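Local atomic coordinates of signal recognition particle subunit SRP68 (Chaetomium thermophilum, PDB entry 4P3G), a protein that binds and remodels SRP RNA and probably serves the signal recognition particle in cotranslational targeting of secretory and membrane proteins to the endoplasmic reticulum. Residues A[28-33]-A[82-87]; A[86-91]-A[111-116]; A[145-150]-A[167-172]; A[39-44]-A[73-78]. One frame throughout, in Å; residues are numbered along the deposited sequence.

Contact 1 (A[28-33]-A[82-87]); sequences ATYRTQ and RAWAHA
Arg31 reaches across from helix 27-44 to helix 71-93, where its root meets Ala85 and everything from CD outward meets His86. Its CB rests on the methyl CB of Ala85, 3.8 Å away. From there CG is anti to the backbone N (chi1 -176°) and the chain is extended from CG to NE, a course that takes CD past His86 CA at 4.1 Å, with NE near CG of the ring. Beyond, the guanidinium lies flat over one face of the imidazole, centres 3.7 Å apart and planes at 15°, with NH2 above the middle of the imidazole and ND1 facing the centre of the guanidinium. NH1 is 3.5 Å from ND1 of His86, but the angle is too poor for a hydrogen bond; the pair is a stack. With an alanine here, the imidazole face is likely to lose its flat cover and the ring one restraint on its rotation. Beside Ala85, CE2 of Tyr30 meets CE3 of Trp84 at 3.8 Å, while Tyr30 OH is hydrogen-bonded to Glu81. The two segments run antiparallel at 154°. Tyr30 also packs on helix 10-21, whereas Trp84 and Ala87 turn to helix 103-128, which places helix 71-93 between helices 27-44 and 103-128.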
loop_
_atom_site.group_PDB
_atom_site.type_symbol
_atom_site.label_atom_id
_atom_site.label_comp_id
_atom_site.label_asym_id
_atom_site.label_seq_id
_atom_site.Cartn_x
_atom_site.Cartn_y
_atom_site.Cartn_z
ATOM N N ALA A 28 -7.785 36.351 4.344
ATOM C CA ALA A 28 -8.244 37.548 5.013
ATOM C C ALA A 28 -9.396 38.119 4.194
ATOM O O ALA A 28 -10.403 38.539 4.751
ATOM C CB ALA A 28 -7.137 38.526 5.168
ATOM N N THR A 29 -9.269 38.063 2.869
ATOM C CA THR A 29 -10.307 38.552 1.956
ATOM C C THR A 29 -11.603 37.777 2.074
ATOM O O THR A 29 -12.681 38.349 2.144
ATOM C CB THR A 29 -9.869 38.396 0.484
ATOM O OG1 THR A 29 -8.591 39.007 0.281
ATOM C CG2 THR A 29 -10.902 38.981 -0.467
ATOM N N TYR A 30 -11.464 36.461 2.139
ATOM C CA TYR A 30 -12.582 35.533 2.190
ATOM C C TYR A 30 -13.439 35.830 3.386
ATOM O O TYR A 30 -14.654 36.001 3.288
ATOM C CB TYR A 30 -12.034 34.091 2.287
ATOM C CG TYR A 30 -13.064 32.975 2.195
ATOM C CD1 TYR A 30 -14.159 33.069 1.349
ATOM C CD2 TYR A 30 -12.913 31.815 2.928
ATOM C CE1 TYR A 30 -15.077 32.048 1.256
ATOM C CE2 TYR A 30 -13.827 30.796 2.846
ATOM C CZ TYR A 30 -14.908 30.917 2.005
ATOM O OH TYR A 30 -15.817 29.890 1.923
ATOM N N ARG A 31 -12.755 35.937 4.510
ATOM C CA ARG A 31 -13.368 36.158 5.792
ATOM C C ARG A 31 -14.229 37.420 5.802
ATOM O O ARG A 31 -15.330 37.432 6.367
ATOM C CB ARG A 31 -12.259 36.227 6.818
ATOM C CG ARG A 31 -12.709 36.361 8.209
ATOM C CD ARG A 31 -11.477 36.448 9.031
ATOM N NE ARG A 31 -11.756 36.816 10.402
ATOM C CZ ARG A 31 -10.822 37.264 11.217
ATOM N NH1 ARG A 31 -9.582 37.397 10.759
ATOM N NH2 ARG A 31 -11.128 37.591 12.466
ATOM N N THR A 32 -13.725 38.478 5.164
ATOM C CA THR A 32 -14.487 39.705 5.022
ATOM C C THR A 32 -15.706 39.397 4.166
ATOM O O THR A 32 -16.836 39.656 4.571
ATOM C CB THR A 32 -13.662 40.852 4.351
ATOM O OG1 THR A 32 -12.649 41.330 5.245
ATOM C CG2 THR A 32 -14.555 42.007 3.982
ATOM N N GLN A 33 -15.468 38.804 2.998
ATOM C CA GLN A 33 -16.537 38.519 2.053
ATOM C C GLN A 33 -17.623 37.698 2.709
ATOM O O GLN A 33 -18.793 38.008 2.596
ATOM C CB GLN A 33 -15.994 37.764 0.840
ATOM C CG GLN A 33 -15.015 38.560 -0.014
ATOM C CD GLN A 33 -14.643 37.853 -1.308
ATOM O OE1 GLN A 33 -15.042 36.707 -1.538
ATOM N NE2 GLN A 33 -13.875 38.531 -2.155
ATOM N N ARG A 82 -16.778 30.719 7.595
ATOM C CA ARG A 82 -16.126 31.882 8.186
ATOM C C ARG A 82 -15.080 31.451 9.238
ATOM O O ARG A 82 -13.957 31.944 9.248
ATOM C CB ARG A 82 -17.163 32.842 8.785
ATOM C CG ARG A 82 -16.594 34.218 9.133
ATOM C CD ARG A 82 -17.669 35.177 9.604
ATOM N NE ARG A 82 -18.113 34.809 10.941
ATOM C CZ ARG A 82 -18.901 35.554 11.706
ATOM N NH1 ARG A 82 -19.371 36.712 11.257
ATOM N NH2 ARG A 82 -19.244 35.119 12.912
ATOM N N ALA A 83 -15.418 30.471 10.063
ATOM C CA ALA A 83 -14.475 29.948 11.054
ATOM C C ALA A 83 -13.260 29.340 10.371
ATOM O O ALA A 83 -12.147 29.414 10.881
ATOM C CB ALA A 83 -15.148 28.912 11.940
ATOM N N TRP A 84 -13.505 28.688 9.241
ATOM C CA TRP A 84 -12.459 28.084 8.454
ATOM C C TRP A 84 -11.502 29.168 7.959
ATOM O O TRP A 84 -10.267 29.009 7.996
ATOM C CB TRP A 84 -13.068 27.343 7.271
ATOM C CG TRP A 84 -12.063 26.622 6.444
ATOM C CD1 TRP A 84 -11.522 25.396 6.708
ATOM C CD2 TRP A 84 -11.447 27.085 5.232
ATOM N NE1 TRP A 84 -10.610 25.069 5.733
ATOM C CE2 TRP A 84 -10.554 26.083 4.811
ATOM C CE3 TRP A 84 -11.563 28.250 4.469
ATOM C CZ2 TRP A 84 -9.776 26.211 3.667
ATOM C CZ3 TRP A 84 -10.795 28.376 3.312
ATOM C CH2 TRP A 84 -9.915 27.363 2.928
ATOM N N ALA A 85 -12.083 30.271 7.491
ATOM C CA ALA A 85 -11.317 31.381 6.932
ATOM C C ALA A 85 -10.416 31.981 8.008
ATOM O O ALA A 85 -9.225 32.248 7.800
ATOM C CB ALA A 85 -12.263 32.437 6.405
ATOM N N HIS A 86 -11.001 32.163 9.180
ATOM C CA HIS A 86 -10.290 32.750 10.292
ATOM C C HIS A 86 -9.113 31.837 10.650
ATOM O O HIS A 86 -7.992 32.299 10.874
ATOM C CB HIS A 86 -11.257 32.985 11.459
ATOM C CG HIS A 86 -10.667 33.759 12.590
ATOM N ND1 HIS A 86 -9.437 34.377 12.518
ATOM C CD2 HIS A 86 -11.129 33.991 13.845
ATOM C CE1 HIS A 86 -9.162 34.945 13.678
ATOM N NE2 HIS A 86 -10.174 34.723 14.500
ATOM N N ALA A 87 -9.371 30.535 10.690
ATOM C CA ALA A 87 -8.330 29.572 11.004
ATOM C C ALA A 87 -7.244 29.585 9.929
ATOM O O ALA A 87 -6.056 29.565 10.254
ATOM C CB ALA A 87 -8.907 28.202 11.157
#

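Contact 2 (A[86-91]-A[111-116]); sequences HAMAMK and SRLEKG
Ala87 packs against Arg112 and Leu113 where two successive helices of the RNA-binding domain, 71-93 and 103-128, form an antiparallel helical hairpin; the segment axes make 157° and approach to 9.3 Å. The close-packed part centres on one methyl group. Ala87 CB lies 3.7 Å from Arg112 CB and equally near Leu113 CG, so it sits between the roots of two consecutive side chains of the facing helix. Both Ala87 and Leu113 are buried, and Leu113 carries the packing onward to Ala153 and Glu156 of helix 136-156.

The flank formed by His86 and Arg112 is the partly exposed one. Contact there is still close, but it is made by the aliphatic stem of the arginine: CG lies 3.8 Å from His86 CD2, approaching the ring obliquely, with Arg112 CD a little farther off. Because the chain bends at chi2 (36°) and again at chi3, the guanidinium is not stacked on the imidazole; the planes are 44° apart, and Arg112 NE stays 5.3 Å from His86 NE2. The ring of His108 also meets that of His86, their planes nearly perpendicular. Two salt bridges, Lys91 with Glu156 and Glu114 with Lys157, tie the hairpin to the region around the end of helix 136-156. The loose part of the contact is at the selenomethionine Met88, its CE standing 4.3 Å from Leu113 CD2.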
loop_
_atom_site.group_PDB
_atom_site.type_symbol
_atom_site.label_atom_id
_atom_site.label_comp_id
_atom_site.label_asym_id
_atom_site.label_seq_id
_atom_site.Cartn_x
_atom_site.Cartn_y
_atom_site.Cartn_z
ATOM N N HIS A 86 -11.001 32.163 9.180
ATOM C CA HIS A 86 -10.290 32.750 10.292
ATOM C C HIS A 86 -9.113 31.837 10.650
ATOM O O HIS A 86 -7.992 32.299 10.874
ATOM C CB HIS A 86 -11.257 32.985 11.459
ATOM C CG HIS A 86 -10.667 33.759 12.590
ATOM N ND1 HIS A 86 -9.437 34.377 12.518
ATOM C CD2 HIS A 86 -11.129 33.991 13.845
ATOM C CE1 HIS A 86 -9.162 34.945 13.678
ATOM N NE2 HIS A 86 -10.174 34.723 14.500
ATOM N N ALA A 87 -9.371 30.535 10.690
ATOM C CA ALA A 87 -8.330 29.572 11.004
ATOM C C ALA A 87 -7.244 29.585 9.929
ATOM O O ALA A 87 -6.056 29.565 10.254
ATOM C CB ALA A 87 -8.907 28.202 11.157
HETATM N N MSE A 88 -7.639 29.658 8.659
HETATM C CA MSE A 88 -6.663 29.618 7.569
HETATM C C MSE A 88 -5.845 30.884 7.480
HETATM O O MSE A 88 -4.692 30.855 7.050
HETATM C CB MSE A 88 -7.333 29.372 6.221
HETATM C CG MSE A 88 -7.838 27.949 6.002
HETATM SE SE MSE A 88 -6.532 26.526 6.252
HETATM C CE MSE A 88 -6.881 26.011 8.111
ATOM N N ALA A 89 -6.456 31.998 7.880
ATOM C CA ALA A 89 -5.787 33.291 7.881
ATOM C C ALA A 89 -4.678 33.381 8.927
ATOM O O ALA A 89 -3.603 33.907 8.640
ATOM C CB ALA A 89 -6.793 34.396 8.091
HETATM N N MSE A 90 -4.927 32.886 10.136
HETATM C CA MSE A 90 -3.883 32.895 11.163
HETATM C C MSE A 90 -2.739 31.976 10.770
HETATM O O MSE A 90 -1.564 32.317 10.901
HETATM C CB MSE A 90 -4.438 32.478 12.515
HETATM C CG MSE A 90 -5.626 33.297 12.923
HETATM SE SE MSE A 90 -6.341 32.761 14.635
HETATM C CE MSE A 90 -4.878 33.314 15.766
ATOM N N LYS A 91 -3.104 30.801 10.283
ATOM C CA LYS A 91 -2.132 29.827 9.813
ATOM C C LYS A 91 -1.256 30.454 8.727
ATOM O O LYS A 91 -0.053 30.222 8.668
ATOM C CB LYS A 91 -2.873 28.591 9.298
ATOM C CG LYS A 91 -2.031 27.391 8.933
ATOM C CD LYS A 91 -2.922 26.266 8.438
ATOM C CE LYS A 91 -2.117 25.252 7.643
ATOM N NZ LYS A 91 -1.625 24.054 8.435
ATOM N N SER A 111 -9.644 25.774 17.573
ATOM C CA SER A 111 -10.985 26.191 18.049
ATOM C C SER A 111 -11.933 26.568 16.935
ATOM O O SER A 111 -13.123 26.271 16.995
ATOM C CB SER A 111 -10.899 27.404 18.959
ATOM O OG SER A 111 -10.288 27.102 20.178
ATOM N N ARG A 112 -11.392 27.272 15.949
ATOM C CA ARG A 112 -12.147 27.766 14.820
ATOM C C ARG A 112 -12.612 26.616 13.992
ATOM O O ARG A 112 -13.800 26.474 13.704
ATOM C CB ARG A 112 -11.306 28.711 13.954
ATOM C CG ARG A 112 -11.467 30.202 14.237
ATOM C CD ARG A 112 -11.668 30.480 15.711
ATOM N NE ARG A 112 -13.083 30.633 16.044
ATOM C CZ ARG A 112 -13.563 30.536 17.277
ATOM N NH1 ARG A 112 -12.739 30.277 18.295
ATOM N NH2 ARG A 112 -14.865 30.688 17.489
ATOM N N LEU A 113 -11.658 25.777 13.623
ATOM C CA LEU A 113 -11.948 24.593 12.835
ATOM C C LEU A 113 -12.908 23.637 13.535
ATOM O O LEU A 113 -13.809 23.095 12.906
ATOM C CB LEU A 113 -10.649 23.883 12.524
ATOM C CG LEU A 113 -9.721 24.620 11.577
ATOM C CD1 LEU A 113 -8.468 23.801 11.490
ATOM C CD2 LEU A 113 -10.363 24.741 10.223
ATOM N N GLU A 114 -12.719 23.436 14.834
ATOM C CA GLU A 114 -13.581 22.520 15.565
ATOM C C GLU A 114 -15.005 23.091 15.592
ATOM O O GLU A 114 -15.989 22.355 15.523
ATOM C CB GLU A 114 -13.048 22.258 16.982
ATOM C CG GLU A 114 -11.706 21.544 17.053
ATOM C CD GLU A 114 -11.252 21.264 18.501
ATOM O OE1 GLU A 114 -11.733 21.940 19.434
ATOM O OE2 GLU A 114 -10.382 20.384 18.718
ATOM N N LYS A 115 -15.109 24.413 15.679
ATOM C CA LYS A 115 -16.405 25.074 15.615
ATOM C C LYS A 115 -17.043 24.906 14.238
ATOM O O LYS A 115 -18.222 24.592 14.115
ATOM C CB LYS A 115 -16.262 26.553 15.910
ATOM C CG LYS A 115 -17.605 27.252 15.882
ATOM C CD LYS A 115 -17.454 28.730 15.905
ATOM C CE LYS A 115 -18.800 29.391 15.889
ATOM N NZ LYS A 115 -18.585 30.846 15.862
ATOM N N GLY A 116 -16.255 25.108 13.193
ATOM C CA GLY A 116 -16.751 24.914 11.848
ATOM C C GLY A 116 -17.201 23.470 11.635
ATOM O O GLY A 116 -18.227 23.226 10.980
#

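Contact 3 (A[145-150]-A[167-172]); sequences YAALLR and YAICRI. With PO4 (phosphate ion), chain E.
Ala147 and Cys170 form the centre of a contact whose core is apolar. Ala147 CB lies 3.5 Å from Cys170 CB, and Ile169 CB flanks the same methyl at 4.1 Å. With small residues facing each other, the segment axes of helices 136-156 and 160-181 come within 7.8 Å, crossing at 144° in antiparallel sense. Cys170 holds SG between its backbone N and carbonyl carbon (chi1 76°), which sets the sulfur against Leu148, 4.0 Å from its CA.

Tyr167 adds a looser contact: its CE1 is 4.0 Å from Leu148 O, approached obliquely, and also packs near Leu148 CD1. Ile169 also packs on Ile172 of a second subunit, and Cys170 is backed by Ile194 of helix 186-205.

The polar interactions lie off to one side. Arg150 bends at chi2 and chi3 toward helix 103-128, where NE forms a salt bridge with Glu121. Its NH1 donates to phosphate O1 over 3.2 Å at 158°, O1 lying at the guanidinium edge in plane; NH2 adds weak bonds to O1 and O2. A methionine in its place would probably leave Glu121 without this salt-bridge mate and the phosphate without these donors. The phosphate probably came from the crystallisation liquor. The pairing with Glu121 probably restrains the guanidinium; its binding of a phosphate would be compatible with RNA contact but does not show it, while the helix pairing itself rests on shape and apolar burial.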
loop_
_atom_site.group_PDB
_atom_site.type_symbol
_atom_site.label_atom_id
_atom_site.label_comp_id
_atom_site.label_asym_id
_atom_site.label_seq_id
_atom_site.Cartn_x
_atom_site.Cartn_y
_atom_site.Cartn_z
ATOM N N TYR A 145 -18.462 16.915 3.485
ATOM C CA TYR A 145 -18.042 18.250 3.893
ATOM C C TYR A 145 -17.793 18.306 5.401
ATOM O O TYR A 145 -16.823 18.925 5.861
ATOM C CB TYR A 145 -19.090 19.288 3.512
ATOM C CG TYR A 145 -18.761 20.696 3.959
ATOM C CD1 TYR A 145 -17.632 21.366 3.483
ATOM C CD2 TYR A 145 -19.571 21.346 4.879
ATOM C CE1 TYR A 145 -17.340 22.650 3.903
ATOM C CE2 TYR A 145 -19.288 22.622 5.303
ATOM C CZ TYR A 145 -18.177 23.274 4.818
ATOM O OH TYR A 145 -17.916 24.552 5.257
ATOM N N ALA A 146 -18.672 17.680 6.173
ATOM C CA ALA A 146 -18.476 17.656 7.608
ATOM C C ALA A 146 -17.210 16.861 7.946
ATOM O O ALA A 146 -16.518 17.144 8.929
ATOM C CB ALA A 146 -19.686 17.093 8.297
ATOM N N ALA A 147 -16.926 15.826 7.155
ATOM C CA ALA A 147 -15.769 14.989 7.433
ATOM C C ALA A 147 -14.531 15.754 7.081
ATOM O O ALA A 147 -13.516 15.641 7.756
ATOM C CB ALA A 147 -15.841 13.693 6.651
ATOM N N LEU A 148 -14.664 16.596 6.064
ATOM C CA LEU A 148 -13.575 17.411 5.545
ATOM C C LEU A 148 -13.127 18.441 6.584
ATOM O O LEU A 148 -11.920 18.639 6.828
ATOM C CB LEU A 148 -14.034 18.139 4.282
ATOM C CG LEU A 148 -13.041 19.066 3.567
ATOM C CD1 LEU A 148 -12.043 18.228 2.794
ATOM C CD2 LEU A 148 -13.709 20.129 2.653
ATOM N N LEU A 149 -14.098 19.129 7.170
ATOM C CA LEU A 149 -13.753 20.137 8.148
ATOM C C LEU A 149 -13.211 19.453 9.397
ATOM O O LEU A 149 -12.256 19.934 10.004
ATOM C CB LEU A 149 -14.957 21.020 8.494
ATOM C CG LEU A 149 -15.386 22.004 7.417
ATOM C CD1 LEU A 149 -16.351 23.038 7.980
ATOM C CD2 LEU A 149 -14.193 22.641 6.767
ATOM N N ARG A 150 -13.822 18.333 9.788
ATOM C CA ARG A 150 -13.383 17.637 10.994
ATOM C C ARG A 150 -11.958 17.113 10.785
ATOM O O ARG A 150 -11.159 17.061 11.719
ATOM C CB ARG A 150 -14.339 16.513 11.364
ATOM C CG ARG A 150 -13.880 15.669 12.535
ATOM C CD ARG A 150 -13.750 16.478 13.758
ATOM N NE ARG A 150 -15.041 17.009 14.176
ATOM C CZ ARG A 150 -15.190 17.888 15.167
ATOM N NH1 ARG A 150 -14.116 18.310 15.829
ATOM N NH2 ARG A 150 -16.400 18.335 15.501
ATOM N N TYR A 167 -10.773 12.001 7.257
ATOM C CA TYR A 167 -10.427 12.174 5.857
ATOM C C TYR A 167 -10.760 10.941 5.027
ATOM O O TYR A 167 -11.096 11.049 3.836
ATOM C CB TYR A 167 -8.943 12.515 5.739
ATOM C CG TYR A 167 -8.609 13.971 5.905
ATOM C CD1 TYR A 167 -9.309 14.947 5.215
ATOM C CD2 TYR A 167 -7.609 14.371 6.776
ATOM C CE1 TYR A 167 -9.003 16.281 5.353
ATOM C CE2 TYR A 167 -7.292 15.719 6.935
ATOM C CZ TYR A 167 -7.992 16.670 6.219
ATOM O OH TYR A 167 -7.686 18.014 6.378
ATOM N N ALA A 168 -10.672 9.770 5.656
ATOM C CA ALA A 168 -11.010 8.544 4.959
ATOM C C ALA A 168 -12.486 8.588 4.602
ATOM O O ALA A 168 -12.847 8.308 3.452
ATOM C CB ALA A 168 -10.689 7.326 5.804
ATOM N N ILE A 169 -13.333 8.991 5.559
ATOM C CA ILE A 169 -14.757 9.067 5.267
ATOM C C ILE A 169 -14.991 10.010 4.072
ATOM O O ILE A 169 -15.628 9.623 3.096
ATOM C CB ILE A 169 -15.605 9.595 6.437
ATOM C CG1 ILE A 169 -15.450 8.776 7.713
ATOM C CG2 ILE A 169 -17.044 9.780 6.006
ATOM C CD1 ILE A 169 -15.822 7.410 7.550
ATOM N N CYS A 170 -14.467 11.236 4.111
ATOM C CA CYS A 170 -14.825 12.154 3.030
ATOM C C CYS A 170 -14.203 11.799 1.682
ATOM O O CYS A 170 -14.814 12.010 0.629
ATOM C CB CYS A 170 -14.553 13.631 3.359
ATOM S SG CYS A 170 -12.879 14.193 3.316
ATOM N N ARG A 171 -13.002 11.251 1.708
ATOM C CA ARG A 171 -12.386 10.834 0.472
ATOM C C ARG A 171 -13.194 9.740 -0.225
ATOM O O ARG A 171 -13.380 9.762 -1.454
ATOM C CB ARG A 171 -10.983 10.307 0.724
ATOM C CG ARG A 171 -10.380 9.714 -0.529
ATOM C CD ARG A 171 -8.942 9.508 -0.327
ATOM N NE ARG A 171 -8.227 9.561 -1.583
ATOM C CZ ARG A 171 -7.883 8.489 -2.279
ATOM N NH1 ARG A 171 -8.229 7.285 -1.846
ATOM N NH2 ARG A 171 -7.211 8.629 -3.406
ATOM N N ILE A 172 -13.693 8.793 0.569
ATOM C CA ILE A 172 -14.444 7.689 -0.006
ATOM C C ILE A 172 -15.708 8.225 -0.663
ATOM O O ILE A 172 -15.966 7.954 -1.831
ATOM C CB ILE A 172 -14.757 6.638 1.064
ATOM C CG1 ILE A 172 -13.461 5.903 1.444
ATOM C CG2 ILE A 172 -15.772 5.681 0.548
ATOM C CD1 ILE A 172 -13.576 5.063 2.684
HETATM P P PO4 E . -15.628 19.217 18.952
HETATM O O1 PO4 E . -15.245 20.332 18.011
HETATM O O2 PO4 E . -16.431 18.173 18.203
HETATM O O3 PO4 E . -16.459 19.760 20.091
HETATM O O4 PO4 E . -14.376 18.601 19.536
#

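Contact 4 (A[39-44]-A[73-78]); sequences LNCRKK and VRLQLL
Cys41 SG, on a buried residue, packs against Leu75: it stands 3.8 Å from the Leu75 backbone N and about as near its CA, with Leu75 CD1 at 4.0 Å. These are distances of packing; between these segments SG makes no hydrogen bond. Its position follows from SG being anti to the backbone N (chi1 -171°), which extends it straight at the facing helix. Behind it, Cys41 CB touches Leu78 CD1 at 4.2 Å, one turn further along.

Leu75 has a second partner. Its CD1 meets the aliphatic CG of Arg42 at 3.7 Å, and Arg42 NE passes the same methyl at 4.1 Å; the two side chains cross at about a right angle, the arginine being extended from CG to NE. It is therefore the hydrocarbon stem of Arg42 that closes this flank. On the other flank Leu78 CD1 lies 4.1 Å above the centre of the Arg74 guanidinium, within the same helix. Lys44 NZ is 5.2 Å from Arg74 NH1, like charges that would be expected to repel slightly.

Segments 39-44 and 73-78 run antiparallel at 155°, where helix 27-44 ends beside the beginning of helix 71-93. Leu75 and Leu78 also pack on Leu38, Arg74 and Leu78 lean on Phe13 of helix 10-21, and Leu77 turns to Leu123 of helix 103-128.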
loop_
_atom_site.group_PDB
_atom_site.type_symbol
_atom_site.label_atom_id
_atom_site.label_comp_id
_atom_site.label_asym_id
_atom_site.label_seq_id
_atom_site.Cartn_x
_atom_site.Cartn_y
_atom_site.Cartn_z
ATOM N N LEU A 39 -24.258 38.393 6.842
ATOM C CA LEU A 39 -25.106 39.480 7.294
ATOM C C LEU A 39 -26.362 39.594 6.434
ATOM O O LEU A 39 -27.480 39.615 6.951
ATOM C CB LEU A 39 -24.312 40.788 7.256
ATOM C CG LEU A 39 -24.984 42.096 7.641
ATOM C CD1 LEU A 39 -25.437 42.072 9.080
ATOM C CD2 LEU A 39 -23.997 43.202 7.409
ATOM N N ASN A 40 -26.178 39.649 5.121
ATOM C CA ASN A 40 -27.308 39.712 4.214
ATOM C C ASN A 40 -28.189 38.490 4.400
ATOM O O ASN A 40 -29.409 38.583 4.315
ATOM C CB ASN A 40 -26.835 39.818 2.766
ATOM C CG ASN A 40 -26.088 41.117 2.491
ATOM O OD1 ASN A 40 -26.432 42.178 3.033
ATOM N ND2 ASN A 40 -25.055 41.040 1.655
ATOM N N CYS A 41 -27.569 37.350 4.690
ATOM C CA CYS A 41 -28.329 36.119 4.817
ATOM C C CYS A 41 -29.280 36.180 6.009
ATOM O O CYS A 41 -30.458 35.827 5.888
ATOM C CB CYS A 41 -27.395 34.913 4.950
ATOM S SG CYS A 41 -28.249 33.310 4.849
ATOM N N ARG A 42 -28.782 36.660 7.143
ATOM C CA ARG A 42 -29.601 36.724 8.346
ATOM C C ARG A 42 -30.806 37.643 8.147
ATOM O O ARG A 42 -31.908 37.349 8.620
ATOM C CB ARG A 42 -28.756 37.169 9.541
ATOM C CG ARG A 42 -27.891 36.064 10.078
ATOM C CD ARG A 42 -26.796 36.553 10.991
ATOM N NE ARG A 42 -25.993 35.424 11.475
ATOM C CZ ARG A 42 -24.800 35.523 12.061
ATOM N NH1 ARG A 42 -24.218 36.701 12.219
ATOM N NH2 ARG A 42 -24.172 34.429 12.465
ATOM N N LYS A 43 -30.610 38.748 7.438
ATOM C CA LYS A 43 -31.709 39.665 7.183
ATOM C C LYS A 43 -32.802 38.996 6.346
ATOM O O LYS A 43 -33.985 39.186 6.613
ATOM C CB LYS A 43 -31.211 40.944 6.522
ATOM C CG LYS A 43 -30.408 41.812 7.473
ATOM C CD LYS A 43 -29.824 43.021 6.771
ATOM C CE LYS A 43 -28.904 43.816 7.691
ATOM N NZ LYS A 43 -28.360 45.039 7.017
ATOM N N LYS A 44 -32.414 38.218 5.339
ATOM C CA LYS A 44 -33.391 37.534 4.491
ATOM C C LYS A 44 -34.281 36.597 5.294
ATOM O O LYS A 44 -35.456 36.421 4.980
ATOM C CB LYS A 44 -32.697 36.724 3.399
ATOM C CG LYS A 44 -32.099 37.544 2.289
ATOM C CD LYS A 44 -32.032 36.741 1.004
ATOM C CE LYS A 44 -31.314 37.524 -0.071
ATOM N NZ LYS A 44 -29.941 37.877 0.405
ATOM N N VAL A 73 -29.830 26.561 5.135
ATOM C CA VAL A 73 -28.602 25.848 4.798
ATOM C C VAL A 73 -27.513 26.854 4.452
ATOM O O VAL A 73 -26.406 26.751 4.952
ATOM C CB VAL A 73 -28.791 24.853 3.620
ATOM C CG1 VAL A 73 -27.453 24.305 3.132
ATOM C CG2 VAL A 73 -29.730 23.718 4.025
ATOM N N ARG A 74 -27.821 27.857 3.646
ATOM C CA ARG A 74 -26.789 28.822 3.297
ATOM C C ARG A 74 -26.215 29.507 4.539
ATOM O O ARG A 74 -25.003 29.716 4.641
ATOM C CB ARG A 74 -27.326 29.869 2.339
ATOM C CG ARG A 74 -26.257 30.786 1.815
ATOM C CD ARG A 74 -26.714 31.490 0.545
ATOM N NE ARG A 74 -25.585 32.166 -0.078
ATOM C CZ ARG A 74 -25.382 33.477 -0.035
ATOM N NH1 ARG A 74 -26.261 34.264 0.579
ATOM N NH2 ARG A 74 -24.302 33.988 -0.615
ATOM N N LEU A 75 -27.071 29.787 5.509
ATOM C CA LEU A 75 -26.629 30.391 6.752
ATOM C C LEU A 75 -25.562 29.523 7.425
ATOM O O LEU A 75 -24.562 30.036 7.924
ATOM C CB LEU A 75 -27.813 30.566 7.696
ATOM C CG LEU A 75 -27.498 31.333 8.978
ATOM C CD1 LEU A 75 -27.186 32.772 8.625
ATOM C CD2 LEU A 75 -28.659 31.262 9.952
ATOM N N GLN A 76 -25.785 28.214 7.446
ATOM C CA GLN A 76 -24.869 27.295 8.102
ATOM C C GLN A 76 -23.519 27.187 7.398
ATOM O O GLN A 76 -22.481 27.091 8.043
ATOM C CB GLN A 76 -25.503 25.921 8.208
ATOM C CG GLN A 76 -26.768 25.926 9.027
ATOM C CD GLN A 76 -26.549 26.455 10.426
ATOM O OE1 GLN A 76 -26.836 27.616 10.712
ATOM N NE2 GLN A 76 -26.042 25.598 11.315
ATOM N N LEU A 77 -23.536 27.184 6.076
ATOM C CA LEU A 77 -22.306 27.096 5.309
ATOM C C LEU A 77 -21.437 28.335 5.565
ATOM O O LEU A 77 -20.251 28.230 5.903
ATOM C CB LEU A 77 -22.651 26.980 3.831
ATOM C CG LEU A 77 -23.289 25.612 3.566
ATOM C CD1 LEU A 77 -23.496 25.348 2.079
ATOM C CD2 LEU A 77 -22.502 24.490 4.240
ATOM N N LEU A 78 -22.050 29.507 5.447
ATOM C CA LEU A 78 -21.340 30.769 5.636
ATOM C C LEU A 78 -20.771 30.804 7.047
ATOM O O LEU A 78 -19.658 31.290 7.280
ATOM C CB LEU A 78 -22.270 31.962 5.409
ATOM C CG LEU A 78 -22.762 32.047 3.959
ATOM C CD1 LEU A 78 -23.779 33.179 3.722
ATOM C CD2 LEU A 78 -21.594 32.138 2.992
#

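Contacts 1 and 4 are two points on one antiparallel pairing, helix 27-44 with helix 71-93, with centres 15 Å apart; contact 4 is nested inside the loop that contact 1 closes. Contact 2 shares His86 and Ala87 with contact 1, its centre 9 Å away, so helix 71-93 passes the packing on to helix 103-128. Contact 3 is the next step: Leu149 CD1 lies 3.5 Å from Gly116 O and Leu149 CD2 3.8 Å from Trp84 CD1, joining helix 136-156 to contacts 2 and 1. Tyr145 CE2 reaches Leu77 CD2 of contact 4 at 3.9 Å although the centres are 23 Å apart. Among the four contacts, the bound phosphate belongs to contact 3, through Arg150.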